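Local atomic coordinates of uncharacterized protein PF1083 (Pyrococcus furiosus, PDB entry 3NRN), a protein that is of unknown function but binds adenosine monophosphate and is probably a flavin-dependent oxidoreductase of the amine oxidase family. Residues 131-136 / 163-168; 215-220 / 371-376; 332-337 / 344-349. All blocks are in the same frame, centred on the assembly; numbering follows the deposited sequence.

Overall arrangement
The chain closes contact 1 first, where helix 130-137 meets the start of helix 165-178 after a largely helical excursion of 26 residues. Contact 2 opens at the end of strand 212-216, part of a three-stranded antiparallel sheet. Within its loop of 150 residues helix 326-340 first turns back through a short connection onto strand 345-351, an edge strand of the mixed sheet, closing contact 3, which is thus nested. Strand 374-376, at the rim of the parallel nucleotide-binding sheet, then closes contact 2. The three contacts do not touch one another. Contacts 2 and 3 lie on opposite sides of the chain's centre, their own centres about 45 Å apart.

Contact 1. Residues 131-136 / 163-168; sequences DEWIKE and LTALEL
Trp133 and Ala165 mark the closest backbone approach, 6.0 Å between their CA atoms, where segment 131-136 of helix 130-137 meets the first turn of helix 165-178. Thr164 is the N-cap of helix 165-178: its OG1 accepts from Glu167 N at 3.0 Å. The small methyl of Ala165 suits this near approach, because its CB can lie over one face of the Trp133 indole in a CH-pi contact, 3.7 Å from the centroid of the five-membered ring and 22° off its normal. Trp133 holds its ring here with an unusual first torsion, chi1 113°, away from the staggered positions. Leu168 comes to the edge of the same ring, its CD2 3.8 Å from Trp133 NE1, an indole nitrogen that is buried with no partner in the model. With CG anti to the backbone N (chi1 176°), Leu168 also brings CD2 to Ile134 CD1 at 4.0 Å, the two side chains crossing at about a right angle. Ile134 continues onto Leu144, Leu145 and Leu148 of helix 142-156, Leu168 onto Ala130, and Trp133 onto Leu114 and Pro124 in loops, making this a buried contact where helices 130-137, 142-156 and 165-178 meet.

Contact 2. Residues 215-220 / 371-376; sequences INIEEK and LNEVLV
Ile217 and Glu373 face each other with their CA atoms 7.7 Å apart, too far for backbone pairing, so side chains alone join the end of strand 212-216 and the turn after it to the start of strand 374-376. Three branched aliphatic side chains do most of the work. Val374 CG2 touches both isoleucines: it lies 3.3 Å from Ile217 CD1, tighter than usual for two methyls, and 4.0 Å from Ile215 CG2. In Ile217 the CG1 branch stands anti to the carbonyl carbon (chi1 -63°) and carries CD1 to the valine. Ile217 CG2 abuts the carboxylate, 2.9 Å from Glu373 OE2, a tight approach for a methyl and an oxygen, while the methylene Glu373 CG lies 3.9 Å from Ile217 CD1. The acid's chain bends at chi2 (-89°) and crosses the isoleucine at about a right angle. The bend also turns the carboxylate back on its own turn, where Glu373 OE1 accepts from Asn372 N at 3.1 Å, nearly along the C-O axis.

On the other segment Asn216 suits the strand end because its amide oxygen can reach forward to the backbone: Asn216 OD1 accepts from Glu219 N at 2.9 Å. That bond is almost straight at the hydrogen, 173°, although the donor lies well above the carbonyl plane. Helix 241-248 adjoins the apolar cluster through Leu247 and Ile248, which touch Ile215, and Ile248 also touches Ile217.

The Asx motif closes strand 212-216, whose Val212 belongs to the AMP site; the side chain of Ile215 is about 8 Å from the bound AMP. Val374 opens strand 374-376, at one edge of a parallel sheet with strand order 3-2-1-4-5, an arrangement consistent with the Rossmann-type dinucleotide-binding fold of flavin-containing amine oxidases.

Contact 3. Residues 332-337 / 344-349; sequences KGWEEL and GEPLLA
Trp334 reaches from segment 332-337 of helix 326-340 across to Pro346 and Ala349 in an alpha/beta packing, the helix lying against an edge strand of a mixed sheet. The axes of the two short segments come within 9.8 Å and run at 141°, nearer antiparallel than parallel, as befits a helix and strand joined by a short turn. The broad indole spans this separation. Its CG stands anti to the carbonyl carbon (chi1 -66°), which sends the ring out toward the strand. Pro346, rigid and with a flat flank of methylenes, suits the ring face: its CB sits 3.5 Å from the centroid of the six-membered ring, only 6° off the normal, in a CH-pi contact, and Pro346 CG lies 3.5 Å from Trp334 CE3. Ala349, small enough to let the indole in close, approaches obliquely with CB 3.8 Å from Trp334 CZ2. Were Trp334 an alanine, the face against which Pro346 CB and CG rest would be gone, which is likely to open a gap between helix and strand. Phe272 of strand 269-277 meets the indole edge-to-face, and Leu274 of that strand touches it too. Between the proline and Ala349, Leu347 and Leu348 form a classic beta bulge opposite Asn273, whose side-chain amide donates to Leu348 O. That same carbonyl oxygen lies at the indole edge, 3.7 Å from Trp334 CH2.

Contact 1. Residues 131-136 / 163-168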
# COMPACT_ATOMS: atom_id res chain seq x y z
N ASP A 131 6.45 -19.53 -7.51
CA ASP A 131 5.77 -20.36 -8.51
C ASP A 131 6.32 -21.78 -8.49
O ASP A 131 5.60 -22.75 -8.76
CB ASP A 131 5.94 -19.76 -9.91
CG ASP A 131 7.37 -19.82 -10.41
OD1 ASP A 131 8.28 -19.38 -9.67
OD2 ASP A 131 7.59 -20.30 -11.54
N GLU A 132 7.59 -21.91 -8.14
CA GLU A 132 8.25 -23.20 -8.09
C GLU A 132 7.74 -24.00 -6.89
O GLU A 132 7.43 -25.19 -7.02
CB GLU A 132 9.75 -23.01 -7.97
CG GLU A 132 10.57 -24.21 -8.41
CD GLU A 132 12.04 -23.87 -8.57
OE1 GLU A 132 12.77 -23.86 -7.56
OE2 GLU A 132 12.45 -23.59 -9.72
N TRP A 133 7.64 -23.34 -5.74
CA TRP A 133 7.19 -24.01 -4.54
C TRP A 133 5.71 -24.39 -4.60
O TRP A 133 5.30 -25.39 -4.02
CB TRP A 133 7.53 -23.15 -3.30
CG TRP A 133 6.39 -22.55 -2.54
CD1 TRP A 133 5.52 -21.58 -2.96
CD2 TRP A 133 6.04 -22.83 -1.18
NE1 TRP A 133 4.66 -21.24 -1.95
CE2 TRP A 133 4.96 -21.99 -0.84
CE3 TRP A 133 6.55 -23.71 -0.21
CZ2 TRP A 133 4.36 -22.01 0.42
CZ3 TRP A 133 5.96 -23.72 1.05
CH2 TRP A 133 4.87 -22.88 1.35
N ILE A 134 4.91 -23.60 -5.32
CA ILE A 134 3.49 -23.92 -5.45
C ILE A 134 3.34 -25.18 -6.31
O ILE A 134 2.56 -26.07 -5.98
CB ILE A 134 2.71 -22.74 -6.10
CG1 ILE A 134 2.64 -21.55 -5.13
CG2 ILE A 134 1.29 -23.19 -6.48
CD1 ILE A 134 1.94 -21.86 -3.81
N LYS A 135 4.10 -25.27 -7.39
CA LYS A 135 4.03 -26.44 -8.26
C LYS A 135 4.39 -27.72 -7.50
O LYS A 135 3.75 -28.75 -7.67
CB LYS A 135 4.98 -26.28 -9.45
CG LYS A 135 4.61 -25.16 -10.41
CD LYS A 135 5.66 -25.01 -11.49
CE LYS A 135 5.32 -23.89 -12.45
NZ LYS A 135 6.43 -23.64 -13.42
N GLU A 136 5.41 -27.63 -6.64
CA GLU A 136 5.85 -28.78 -5.87
C GLU A 136 4.88 -29.16 -4.75
O GLU A 136 4.40 -30.29 -4.68
CB GLU A 136 7.23 -28.51 -5.28
CG GLU A 136 8.26 -28.08 -6.31
CD GLU A 136 9.59 -27.69 -5.70
OE1 GLU A 136 9.59 -26.91 -4.71
OE2 GLU A 136 10.64 -28.15 -6.20
N LEU A 163 8.55 -13.49 -6.50
CA LEU A 163 8.41 -13.59 -5.05
C LEU A 163 9.09 -14.87 -4.58
O LEU A 163 9.14 -15.85 -5.31
CB LEU A 163 6.93 -13.63 -4.65
CG LEU A 163 6.07 -12.37 -4.81
CD1 LEU A 163 4.61 -12.74 -4.57
CD2 LEU A 163 6.52 -11.31 -3.81
N THR A 164 9.63 -14.86 -3.36
CA THR A 164 10.26 -16.06 -2.81
C THR A 164 9.12 -16.86 -2.20
O THR A 164 8.04 -16.33 -1.95
CB THR A 164 11.28 -15.72 -1.71
OG1 THR A 164 10.61 -15.09 -0.61
CG2 THR A 164 12.36 -14.77 -2.24
N ALA A 165 9.34 -18.15 -1.95
CA ALA A 165 8.29 -18.98 -1.37
C ALA A 165 7.94 -18.43 0.01
O ALA A 165 6.79 -18.44 0.41
CB ALA A 165 8.76 -20.43 -1.27
N LEU A 166 8.97 -17.96 0.71
CA LEU A 166 8.81 -17.42 2.05
C LEU A 166 7.95 -16.16 2.05
O LEU A 166 7.07 -16.00 2.90
CB LEU A 166 10.18 -17.11 2.65
CG LEU A 166 10.20 -16.63 4.11
CD1 LEU A 166 9.49 -17.65 5.00
CD2 LEU A 166 11.63 -16.44 4.55
N GLU A 167 8.21 -15.25 1.11
CA GLU A 167 7.44 -14.02 1.04
C GLU A 167 5.97 -14.32 0.77
O GLU A 167 5.09 -13.76 1.42
CB GLU A 167 7.99 -13.10 -0.05
CG GLU A 167 7.24 -11.78 -0.22
CD GLU A 167 7.04 -11.03 1.09
OE1 GLU A 167 7.94 -11.07 1.95
OE2 GLU A 167 5.98 -10.39 1.26
N LEU A 168 5.70 -15.21 -0.19
CA LEU A 168 4.32 -15.57 -0.50
C LEU A 168 3.67 -16.23 0.70
O LEU A 168 2.50 -15.98 1.01
CB LEU A 168 4.25 -16.53 -1.69
CG LEU A 168 2.82 -17.01 -1.99
CD1 LEU A 168 1.98 -15.83 -2.42
CD2 LEU A 168 2.83 -18.08 -3.08

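Contact 2. Residues 215-220 / 371-376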
# COMPACT_ATOMS: atom_id res chain seq x y z
N ILE A 215 19.26 16.64 5.69
CA ILE A 215 18.97 16.10 7.01
C ILE A 215 20.39 15.93 7.55
O ILE A 215 21.07 14.96 7.23
CB ILE A 215 18.28 14.71 6.95
CG1 ILE A 215 16.94 14.83 6.23
CG2 ILE A 215 18.06 14.18 8.36
CD1 ILE A 215 16.19 13.50 6.07
N ASN A 216 20.84 16.90 8.34
CA ASN A 216 22.19 16.86 8.87
C ASN A 216 22.27 16.02 10.15
O ASN A 216 21.82 16.45 11.20
CB ASN A 216 22.69 18.28 9.14
CG ASN A 216 24.17 18.32 9.47
OD1 ASN A 216 24.68 17.47 10.22
ND2 ASN A 216 24.88 19.30 8.93
N ILE A 217 22.86 14.84 10.02
CA ILE A 217 23.01 13.90 11.14
C ILE A 217 23.89 14.39 12.29
O ILE A 217 23.58 14.18 13.45
CB ILE A 217 23.57 12.55 10.65
CG1 ILE A 217 22.58 11.92 9.68
CG2 ILE A 217 23.83 11.62 11.82
CD1 ILE A 217 21.20 11.83 10.24
N GLU A 218 25.00 15.04 11.95
CA GLU A 218 25.89 15.54 12.98
C GLU A 218 25.26 16.67 13.80
O GLU A 218 25.34 16.69 15.03
CB GLU A 218 27.20 16.03 12.35
CG GLU A 218 28.03 14.91 11.74
CD GLU A 218 29.32 15.41 11.12
OE1 GLU A 218 30.07 16.14 11.81
OE2 GLU A 218 29.60 15.08 9.95
N GLU A 219 24.61 17.62 13.12
CA GLU A 219 23.98 18.75 13.80
C GLU A 219 22.60 18.39 14.31
O GLU A 219 22.08 19.02 15.24
CB GLU A 219 23.81 19.94 12.85
CG GLU A 219 25.04 20.42 12.11
CD GLU A 219 24.74 21.64 11.25
OE1 GLU A 219 23.70 21.63 10.56
OE2 GLU A 219 25.54 22.60 11.26
N LYS A 220 22.01 17.38 13.69
CA LYS A 220 20.66 16.95 14.02
C LYS A 220 19.73 18.12 13.70
O LYS A 220 18.98 18.60 14.55
CB LYS A 220 20.55 16.54 15.50
CG LYS A 220 21.43 15.34 15.86
CD LYS A 220 21.04 14.72 17.20
CE LYS A 220 19.74 13.93 17.11
NZ LYS A 220 19.36 13.31 18.42
N LEU A 371 20.82 3.54 10.13
CA LEU A 371 20.79 4.60 11.15
C LEU A 371 19.68 4.47 12.19
O LEU A 371 18.68 3.80 11.95
CB LEU A 371 20.70 5.97 10.45
CG LEU A 371 21.83 6.19 9.44
CD1 LEU A 371 21.67 7.53 8.75
CD2 LEU A 371 23.17 6.13 10.18
N ASN A 372 19.86 5.14 13.32
CA ASN A 372 18.89 5.09 14.41
C ASN A 372 18.23 6.44 14.71
O ASN A 372 17.10 6.49 15.19
CB ASN A 372 19.56 4.59 15.70
CG ASN A 372 20.29 3.27 15.51
OD1 ASN A 372 19.79 2.35 14.85
ND2 ASN A 372 21.47 3.15 16.10
N GLU A 373 18.95 7.53 14.44
CA GLU A 373 18.42 8.88 14.68
C GLU A 373 17.47 9.28 13.57
O GLU A 373 16.64 10.18 13.73
CB GLU A 373 19.56 9.91 14.78
CG GLU A 373 20.46 10.00 13.55
CD GLU A 373 21.64 9.03 13.59
OE1 GLU A 373 21.42 7.80 13.67
OE2 GLU A 373 22.80 9.50 13.53
N VAL A 374 17.61 8.62 12.43
CA VAL A 374 16.75 8.86 11.28
C VAL A 374 16.26 7.51 10.83
O VAL A 374 17.06 6.60 10.62
CB VAL A 374 17.50 9.51 10.09
CG1 VAL A 374 16.54 9.72 8.93
CG2 VAL A 374 18.12 10.83 10.52
N LEU A 375 14.94 7.38 10.68
CA LEU A 375 14.34 6.13 10.23
C LEU A 375 13.46 6.40 9.02
O LEU A 375 12.99 7.51 8.81
CB LEU A 375 13.49 5.49 11.33
CG LEU A 375 14.20 5.08 12.62
CD1 LEU A 375 13.20 4.34 13.50
CD2 LEU A 375 15.41 4.19 12.32
N VAL A 376 13.24 5.36 8.23
CA VAL A 376 12.42 5.47 7.03
C VAL A 376 11.10 4.73 7.19
O VAL A 376 11.07 3.60 7.68
CB VAL A 376 13.18 4.87 5.81
CG1 VAL A 376 12.27 4.78 4.59
CG2 VAL A 376 14.40 5.73 5.49

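Contact 3. Residues 332-337 / 344-349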
# COMPACT_ATOMS: atom_id res chain seq x y z
N LYS A 332 -4.23 -1.98 -23.97
CA LYS A 332 -4.64 -3.34 -23.69
C LYS A 332 -5.52 -3.33 -22.45
O LYS A 332 -6.42 -4.16 -22.31
CB LYS A 332 -3.42 -4.24 -23.46
CG LYS A 332 -3.74 -5.73 -23.35
CD LYS A 332 -4.32 -6.26 -24.66
CE LYS A 332 -4.59 -7.75 -24.58
NZ LYS A 332 -5.19 -8.27 -25.84
N GLY A 333 -5.25 -2.39 -21.56
CA GLY A 333 -6.01 -2.28 -20.33
C GLY A 333 -7.45 -1.89 -20.60
O GLY A 333 -8.38 -2.52 -20.08
N TRP A 334 -7.65 -0.85 -21.39
CA TRP A 334 -9.00 -0.40 -21.72
C TRP A 334 -9.72 -1.46 -22.57
O TRP A 334 -10.95 -1.59 -22.50
CB TRP A 334 -8.95 0.94 -22.46
CG TRP A 334 -8.44 2.10 -21.64
CD1 TRP A 334 -7.41 2.93 -21.96
CD2 TRP A 334 -9.00 2.61 -20.41
NE1 TRP A 334 -7.29 3.92 -21.01
CE2 TRP A 334 -8.25 3.75 -20.06
CE3 TRP A 334 -10.06 2.21 -19.58
CZ2 TRP A 334 -8.53 4.51 -18.90
CZ3 TRP A 334 -10.34 2.96 -18.44
CH2 TRP A 334 -9.57 4.10 -18.11
N GLU A 335 -8.96 -2.20 -23.36
CA GLU A 335 -9.53 -3.24 -24.21
C GLU A 335 -10.17 -4.34 -23.35
O GLU A 335 -11.30 -4.76 -23.60
CB GLU A 335 -8.45 -3.87 -25.09
CG GLU A 335 -8.92 -5.10 -25.86
CD GLU A 335 -7.78 -6.03 -26.23
OE1 GLU A 335 -6.96 -5.67 -27.10
OE2 GLU A 335 -7.71 -7.14 -25.65
N GLU A 336 -9.44 -4.81 -22.34
CA GLU A 336 -9.95 -5.86 -21.46
C GLU A 336 -11.15 -5.37 -20.66
O GLU A 336 -12.09 -6.12 -20.42
CB GLU A 336 -8.85 -6.33 -20.51
CG GLU A 336 -7.60 -6.85 -21.21
CD GLU A 336 -6.50 -7.26 -20.25
OE1 GLU A 336 -6.26 -6.52 -19.28
OE2 GLU A 336 -5.87 -8.31 -20.48
N LEU A 337 -11.12 -4.10 -20.27
CA LEU A 337 -12.22 -3.51 -19.51
C LEU A 337 -13.45 -3.33 -20.38
O LEU A 337 -14.58 -3.43 -19.90
CB LEU A 337 -11.79 -2.17 -18.89
CG LEU A 337 -10.81 -2.27 -17.71
CD1 LEU A 337 -10.41 -0.87 -17.24
CD2 LEU A 337 -11.47 -3.04 -16.58
N GLY A 344 -18.86 0.58 -20.12
CA GLY A 344 -17.91 1.40 -19.40
C GLY A 344 -17.21 2.47 -20.23
O GLY A 344 -16.81 2.22 -21.37
N GLU A 345 -17.05 3.66 -19.66
CA GLU A 345 -16.38 4.76 -20.35
C GLU A 345 -15.14 5.25 -19.62
O GLU A 345 -15.23 5.84 -18.54
CB GLU A 345 -17.37 5.91 -20.59
CG GLU A 345 -18.53 5.96 -19.61
CD GLU A 345 -19.72 6.73 -20.16
OE1 GLU A 345 -20.76 6.81 -19.48
OE2 GLU A 345 -19.62 7.24 -21.29
N PRO A 346 -13.96 5.02 -20.20
CA PRO A 346 -12.66 5.41 -19.65
C PRO A 346 -12.62 6.83 -19.09
O PRO A 346 -12.93 7.79 -19.79
CB PRO A 346 -11.72 5.24 -20.84
CG PRO A 346 -12.31 4.06 -21.55
CD PRO A 346 -13.79 4.37 -21.52
N LEU A 347 -12.22 6.94 -17.82
CA LEU A 347 -12.13 8.24 -17.16
C LEU A 347 -10.69 8.73 -17.11
O LEU A 347 -10.39 9.87 -17.43
CB LEU A 347 -12.66 8.17 -15.73
CG LEU A 347 -14.17 8.15 -15.47
CD1 LEU A 347 -14.41 8.00 -13.97
CD2 LEU A 347 -14.80 9.43 -15.98
N LEU A 348 -9.79 7.84 -16.69
CA LEU A 348 -8.38 8.18 -16.57
C LEU A 348 -7.53 6.96 -16.23
O LEU A 348 -7.92 6.10 -15.44
CB LEU A 348 -8.21 9.23 -15.47
CG LEU A 348 -6.79 9.69 -15.11
CD1 LEU A 348 -6.30 10.70 -16.13
CD2 LEU A 348 -6.80 10.31 -13.72
N ALA A 349 -6.35 6.90 -16.85
CA ALA A 349 -5.41 5.83 -16.60
C ALA A 349 -4.27 6.51 -15.87
O ALA A 349 -3.75 7.52 -16.33
CB ALA A 349 -4.92 5.24 -17.91